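Long-range contact in short chain dehydrogenase (Rhodopseudomonas palustris, PDB 3H7A), which probably acts as an NAD(P)-dependent oxidoreductase of the short-chain dehydrogenase family: residues B[136-148]-B[155-169]. Numbering follows the deposited sequence. Where two conformers were deposited one is given.
Sequences KIFFTGATASLRG and FASAKFGLRAVAQSM
The Phe160 ring lies against the backbone of the turn 143-148. Ser145 O sits over one face, offset toward the rim, and water 2 shares that face; Ala144 O meets the edge in the ring plane, 3.1 Å from Phe160 CD1. At the far end of the ring Phe160 CZ approaches Leu146 O obliquely at 3.3 Å. An alanine in place of Phe160 would probably leave a gap between the helix and the carbonyls of Ala144, Ser145 and Leu146, and let residues 144-146 shift. The Arg163 guanidinium takes Leu146 CD2 over one face and Gln167 NE2 over the other. Its NE pairs with Glu237, while NH1 reaches Ser145 O through water 2, contacts that together limit how the planar group can turn. The Phe155 ring carries Lys159 CG over one face, and Ala144 CB approaches it obliquely, 3.6 Å from Phe155 CD2.

Lys159 bends twice, at chi2 (-60°) and chi3 (-61°), which carries its amine back to the strand: NZ donates to Thr140 O at 2.9 Å, in the carbonyl plane. Its CB packs on Ser145 OG, which accepts a nearly straight bond from Ala142 N (2.9 Å) and is linked through water 1 to Lys159 O. Farther along the strand, Phe139 presses CD2 on Ala166 CB (3.7 Å) and CD1 on Leu162 CD1, and Met169 SD lies obliquely beside it in a Met-aromatic contact. Met169 CE closes the row against Ile137 CD1.

Strand 135-142 and helix 153-173 thus form the first half of a beta-alpha-beta unit completed by strand 178-185, in the parallel Rossmann-type sheet. The spacing of Phe155 and Lys159 matches the YxxxK signature of short-chain dehydrogenases, with phenylalanine where classical members have tyrosine.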
loop_
_atom_site.group_PDB
_atom_site.type_symbol
_atom_site.label_atom_id
_atom_site.label_comp_id
_atom_site.label_asym_id
_atom_site.label_seq_id
_atom_site.Cartn_x
_atom_site.Cartn_y
_atom_site.Cartn_z
ATOM N N LYS B 136 -7.987 -18.040 17.366
ATOM C CA LYS B 136 -7.177 -17.505 16.271
ATOM C C LYS B 136 -7.805 -17.921 14.945
ATOM O O LYS B 136 -8.184 -19.073 14.763
ATOM C CB LYS B 136 -5.701 -17.939 16.379
ATOM C CG LYS B 136 -4.981 -17.450 17.672
ATOM C CD LYS B 136 -3.470 -17.252 17.524
ATOM C CE LYS B 136 -2.867 -16.482 18.725
ATOM N NZ LYS B 136 -1.467 -15.965 18.478
ATOM N N ILE B 137 -7.948 -16.961 14.030
ATOM C CA ILE B 137 -8.567 -17.210 12.727
ATOM C C ILE B 137 -7.645 -16.723 11.637
ATOM O O ILE B 137 -7.485 -15.518 11.448
ATOM C CB ILE B 137 -9.912 -16.471 12.550
ATOM C CG1 ILE B 137 -10.848 -16.746 13.730
ATOM C CG2 ILE B 137 -10.539 -16.871 11.215
ATOM C CD1 ILE B 137 -12.116 -15.930 13.741
ATOM N N PHE B 138 -7.059 -17.671 10.918
ATOM C CA PHE B 138 -6.013 -17.394 9.953
ATOM C C PHE B 138 -6.533 -17.660 8.556
ATOM O O PHE B 138 -7.221 -18.659 8.328
ATOM C CB PHE B 138 -4.799 -18.291 10.236
ATOM C CG PHE B 138 -4.137 -18.036 11.565
ATOM C CD1 PHE B 138 -4.327 -16.841 12.251
ATOM C CD2 PHE B 138 -3.276 -18.980 12.112
ATOM C CE1 PHE B 138 -3.710 -16.600 13.461
ATOM C CE2 PHE B 138 -2.638 -18.741 13.319
ATOM C CZ PHE B 138 -2.857 -17.549 13.993
ATOM N N PHE B 139 -6.199 -16.765 7.625
ATOM C CA PHE B 139 -6.619 -16.869 6.237
ATOM C C PHE B 139 -5.394 -16.927 5.339
ATOM O O PHE B 139 -4.493 -16.107 5.480
ATOM C CB PHE B 139 -7.433 -15.636 5.858
ATOM C CG PHE B 139 -8.744 -15.524 6.587
ATOM C CD1 PHE B 139 -9.860 -16.230 6.140
ATOM C CD2 PHE B 139 -8.871 -14.692 7.701
ATOM C CE1 PHE B 139 -11.101 -16.125 6.792
ATOM C CE2 PHE B 139 -10.096 -14.569 8.358
ATOM C CZ PHE B 139 -11.220 -15.301 7.892
ATOM N N THR B 140 -5.355 -17.889 4.417
ATOM C CA THR B 140 -4.256 -17.972 3.452
ATOM C C THR B 140 -4.505 -17.073 2.253
ATOM O O THR B 140 -5.443 -17.304 1.493
ATOM C CB THR B 140 -4.027 -19.403 2.942
ATOM O OG1 THR B 140 -3.800 -20.282 4.052
ATOM C CG2 THR B 140 -2.817 -19.451 2.040
ATOM N N GLY B 141 -3.634 -16.081 2.075
ATOM C CA GLY B 141 -3.703 -15.152 0.943
ATOM C C GLY B 141 -2.666 -15.461 -0.113
ATOM O O GLY B 141 -1.906 -16.412 0.021
ATOM N N ALA B 142 -2.634 -14.652 -1.170
ATOM C CA ALA B 142 -1.710 -14.865 -2.288
ATOM C C ALA B 142 -1.271 -13.487 -2.725
ATOM O O ALA B 142 -1.793 -12.499 -2.207
ATOM C CB ALA B 142 -2.445 -15.562 -3.440
ATOM N N THR B 143 -0.366 -13.387 -3.699
ATOM C CA THR B 143 -0.036 -12.070 -4.252
ATOM C C THR B 143 -1.263 -11.450 -4.919
ATOM O O THR B 143 -1.406 -10.216 -4.938
ATOM C CB THR B 143 1.104 -12.106 -5.270
ATOM O OG1 THR B 143 0.770 -13.011 -6.316
ATOM C CG2 THR B 143 2.388 -12.546 -4.620
ATOM N N ALA B 144 -2.152 -12.304 -5.442
ATOM C CA ALA B 144 -3.406 -11.841 -6.027
ATOM C C ALA B 144 -4.326 -11.237 -4.954
ATOM O O ALA B 144 -5.300 -10.594 -5.301
ATOM C CB ALA B 144 -4.108 -12.953 -6.790
ATOM N N SER B 145 -3.986 -11.401 -3.664
ATOM C CA SER B 145 -4.655 -10.640 -2.589
ATOM C C SER B 145 -4.311 -9.161 -2.568
ATOM O O SER B 145 -5.057 -8.356 -1.991
ATOM C CB SER B 145 -4.339 -11.217 -1.208
ATOM O OG SER B 145 -4.620 -12.593 -1.198
ATOM N N LEU B 146 -3.187 -8.811 -3.195
ATOM C CA LEU B 146 -2.605 -7.476 -3.086
ATOM C C LEU B 146 -2.642 -6.667 -4.382
ATOM O O LEU B 146 -2.838 -5.453 -4.341
ATOM C CB LEU B 146 -1.169 -7.554 -2.565
ATOM C CG LEU B 146 -0.934 -8.252 -1.225
ATOM C CD1 LEU B 146 0.550 -8.374 -0.971
ATOM C CD2 LEU B 146 -1.609 -7.481 -0.114
ATOM N N ARG B 147 -2.459 -7.344 -5.516
ATOM C CA ARG B 147 -2.538 -6.698 -6.834
ATOM C C ARG B 147 -3.166 -7.615 -7.881
ATOM O O ARG B 147 -2.963 -8.821 -7.865
ATOM C CB ARG B 147 -1.170 -6.188 -7.296
ATOM C CG ARG B 147 -0.092 -7.226 -7.346
ATOM C CD ARG B 147 1.280 -6.568 -7.320
ATOM N NE ARG B 147 2.250 -7.459 -6.685
ATOM C CZ ARG B 147 2.622 -7.394 -5.406
ATOM N NH1 ARG B 147 2.133 -6.458 -4.595
ATOM N NH2 ARG B 147 3.499 -8.268 -4.938
ATOM N N GLY B 148 -3.936 -7.038 -8.794
ATOM C CA GLY B 148 -4.576 -7.816 -9.842
ATOM C C GLY B 148 -3.873 -7.693 -11.185
ATOM O O GLY B 148 -3.946 -6.659 -11.834
ATOM N N PHE B 155 -9.829 -14.364 -9.926
ATOM C CA PHE B 155 -9.049 -14.801 -8.765
ATOM C C PHE B 155 -8.672 -13.655 -7.809
ATOM O O PHE B 155 -8.863 -13.764 -6.591
ATOM C CB PHE B 155 -7.803 -15.562 -9.240
ATOM C CG PHE B 155 -7.009 -16.211 -8.133
ATOM C CD1 PHE B 155 -7.615 -17.055 -7.215
ATOM C CD2 PHE B 155 -5.641 -15.982 -8.017
ATOM C CE1 PHE B 155 -6.868 -17.660 -6.190
ATOM C CE2 PHE B 155 -4.885 -16.581 -6.994
ATOM C CZ PHE B 155 -5.503 -17.433 -6.087
ATOM N N ALA B 156 -8.145 -12.556 -8.354
ATOM C CA ALA B 156 -7.775 -11.411 -7.552
ATOM C C ALA B 156 -9.022 -10.802 -6.886
ATOM O O ALA B 156 -8.950 -10.363 -5.739
ATOM C CB ALA B 156 -7.041 -10.364 -8.394
ATOM N N SER B 157 -10.164 -10.813 -7.572
ATOM C CA SER B 157 -11.385 -10.232 -6.967
ATOM C C SER B 157 -11.759 -10.960 -5.691
ATOM O O SER B 157 -12.044 -10.340 -4.658
ATOM C CB SER B 157 -12.560 -10.267 -7.920
ATOM O OG SER B 157 -13.654 -9.591 -7.331
ATOM N N ALA B 158 -11.723 -12.285 -5.762
ATOM C CA ALA B 158 -12.015 -13.121 -4.606
ATOM C C ALA B 158 -10.931 -13.022 -3.528
ATOM O O ALA B 158 -11.259 -13.019 -2.344
ATOM C CB ALA B 158 -12.205 -14.565 -5.039
ATOM N N LYS B 159 -9.651 -12.967 -3.914
ATOM C CA LYS B 159 -8.563 -12.826 -2.914
ATOM C C LYS B 159 -8.543 -11.460 -2.189
ATOM O O LYS B 159 -8.366 -11.409 -0.968
ATOM C CB LYS B 159 -7.176 -13.176 -3.489
ATOM C CG LYS B 159 -7.057 -14.582 -4.068
ATOM C CD LYS B 159 -7.335 -15.712 -3.059
ATOM C CE LYS B 159 -6.384 -15.708 -1.911
ATOM N NZ LYS B 159 -6.546 -16.961 -1.114
ATOM N N PHE B 160 -8.761 -10.382 -2.940
ATOM C CA PHE B 160 -8.930 -9.036 -2.380
ATOM C C PHE B 160 -10.119 -9.066 -1.433
ATOM O O PHE B 160 -10.041 -8.565 -0.312
ATOM C CB PHE B 160 -9.238 -8.034 -3.484
ATOM C CG PHE B 160 -8.034 -7.357 -4.082
ATOM C CD1 PHE B 160 -7.008 -8.092 -4.680
ATOM C CD2 PHE B 160 -7.994 -5.967 -4.167
ATOM C CE1 PHE B 160 -5.943 -7.432 -5.286
ATOM C CE2 PHE B 160 -6.941 -5.324 -4.752
ATOM C CZ PHE B 160 -5.924 -6.059 -5.340
ATOM N N GLY B 161 -11.208 -9.681 -1.891
ATOM C CA GLY B 161 -12.436 -9.812 -1.096
ATOM C C GLY B 161 -12.177 -10.523 0.219
ATOM O O GLY B 161 -12.645 -10.078 1.269
ATOM N N LEU B 162 -11.415 -11.621 0.173
ATOM C CA LEU B 162 -11.029 -12.332 1.408
ATOM C C LEU B 162 -10.177 -11.449 2.363
ATOM O O LEU B 162 -10.354 -11.463 3.600
ATOM C CB LEU B 162 -10.274 -13.643 1.068
ATOM C CG LEU B 162 -9.996 -14.537 2.289
ATOM C CD1 LEU B 162 -11.297 -15.084 2.830
ATOM C CD2 LEU B 162 -9.026 -15.675 1.946
ATOM N N ARG B 163 -9.248 -10.687 1.787
ATOM C CA ARG B 163 -8.385 -9.792 2.558
ATOM C C ARG B 163 -9.219 -8.750 3.304
ATOM O O ARG B 163 -9.011 -8.522 4.495
ATOM C CB ARG B 163 -7.374 -9.109 1.628
ATOM C CG ARG B 163 -6.363 -8.257 2.355
ATOM C CD ARG B 163 -5.340 -7.726 1.375
ATOM N NE ARG B 163 -4.283 -7.036 2.106
ATOM C CZ ARG B 163 -4.048 -5.734 2.029
ATOM N NH1 ARG B 163 -4.792 -4.963 1.244
ATOM N NH2 ARG B 163 -3.056 -5.208 2.734
ATOM N N ALA B 164 -10.187 -8.142 2.620
ATOM C CA ALA B 164 -11.097 -7.204 3.314
ATOM C C ALA B 164 -11.865 -7.828 4.472
ATOM O O ALA B 164 -12.082 -7.170 5.509
ATOM C CB ALA B 164 -12.063 -6.637 2.357
ATOM N N VAL B 165 -12.312 -9.067 4.285
ATOM C CA VAL B 165 -13.088 -9.764 5.309
ATOM C C VAL B 165 -12.188 -9.919 6.529
ATOM O O VAL B 165 -12.583 -9.565 7.643
ATOM C CB VAL B 165 -13.649 -11.130 4.787
ATOM C CG1 VAL B 165 -14.102 -12.038 5.929
ATOM C CG2 VAL B 165 -14.804 -10.910 3.818
ATOM N N ALA B 166 -10.963 -10.396 6.291
ATOM C CA ALA B 166 -9.938 -10.525 7.329
ATOM C C ALA B 166 -9.656 -9.201 8.046
ATOM O O ALA B 166 -9.685 -9.168 9.268
ATOM C CB ALA B 166 -8.654 -11.128 6.757
ATOM N N GLN B 167 -9.445 -8.111 7.294
ATOM C CA GLN B 167 -9.187 -6.789 7.880
ATOM C C GLN B 167 -10.323 -6.345 8.780
ATOM O O GLN B 167 -10.085 -5.943 9.920
ATOM C CB GLN B 167 -8.965 -5.730 6.800
ATOM C CG GLN B 167 -7.661 -5.854 6.049
ATOM C CD GLN B 167 -7.351 -4.601 5.264
ATOM O OE1 GLN B 167 -8.134 -3.642 5.276
ATOM N NE2 GLN B 167 -6.222 -4.599 4.571
ATOM N N SER B 168 -11.549 -6.440 8.271
ATOM C CA SER B 168 -12.746 -6.054 9.015
ATOM C C SER B 168 -12.985 -6.906 10.255
ATOM O O SER B 168 -13.457 -6.411 11.290
ATOM C CB SER B 168 -13.960 -6.147 8.106
ATOM O OG SER B 168 -13.906 -5.144 7.112
ATOM N N MET B 169 -12.674 -8.193 10.143
ATOM C CA MET B 169 -12.848 -9.082 11.280
ATOM C C MET B 169 -11.800 -8.719 12.313
ATOM O O MET B 169 -12.094 -8.672 13.501
ATOM C CB MET B 169 -12.747 -10.554 10.864
ATOM C CG MET B 169 -14.013 -11.114 10.151
ATOM S SD MET B 169 -13.955 -12.871 9.730
ATOM C CE MET B 169 -13.555 -13.561 11.334
HETATM O O HOH W 1 -6.696 -13.129 0.398
HETATM O O HOH W 2 -5.997 -5.736 -1.488
#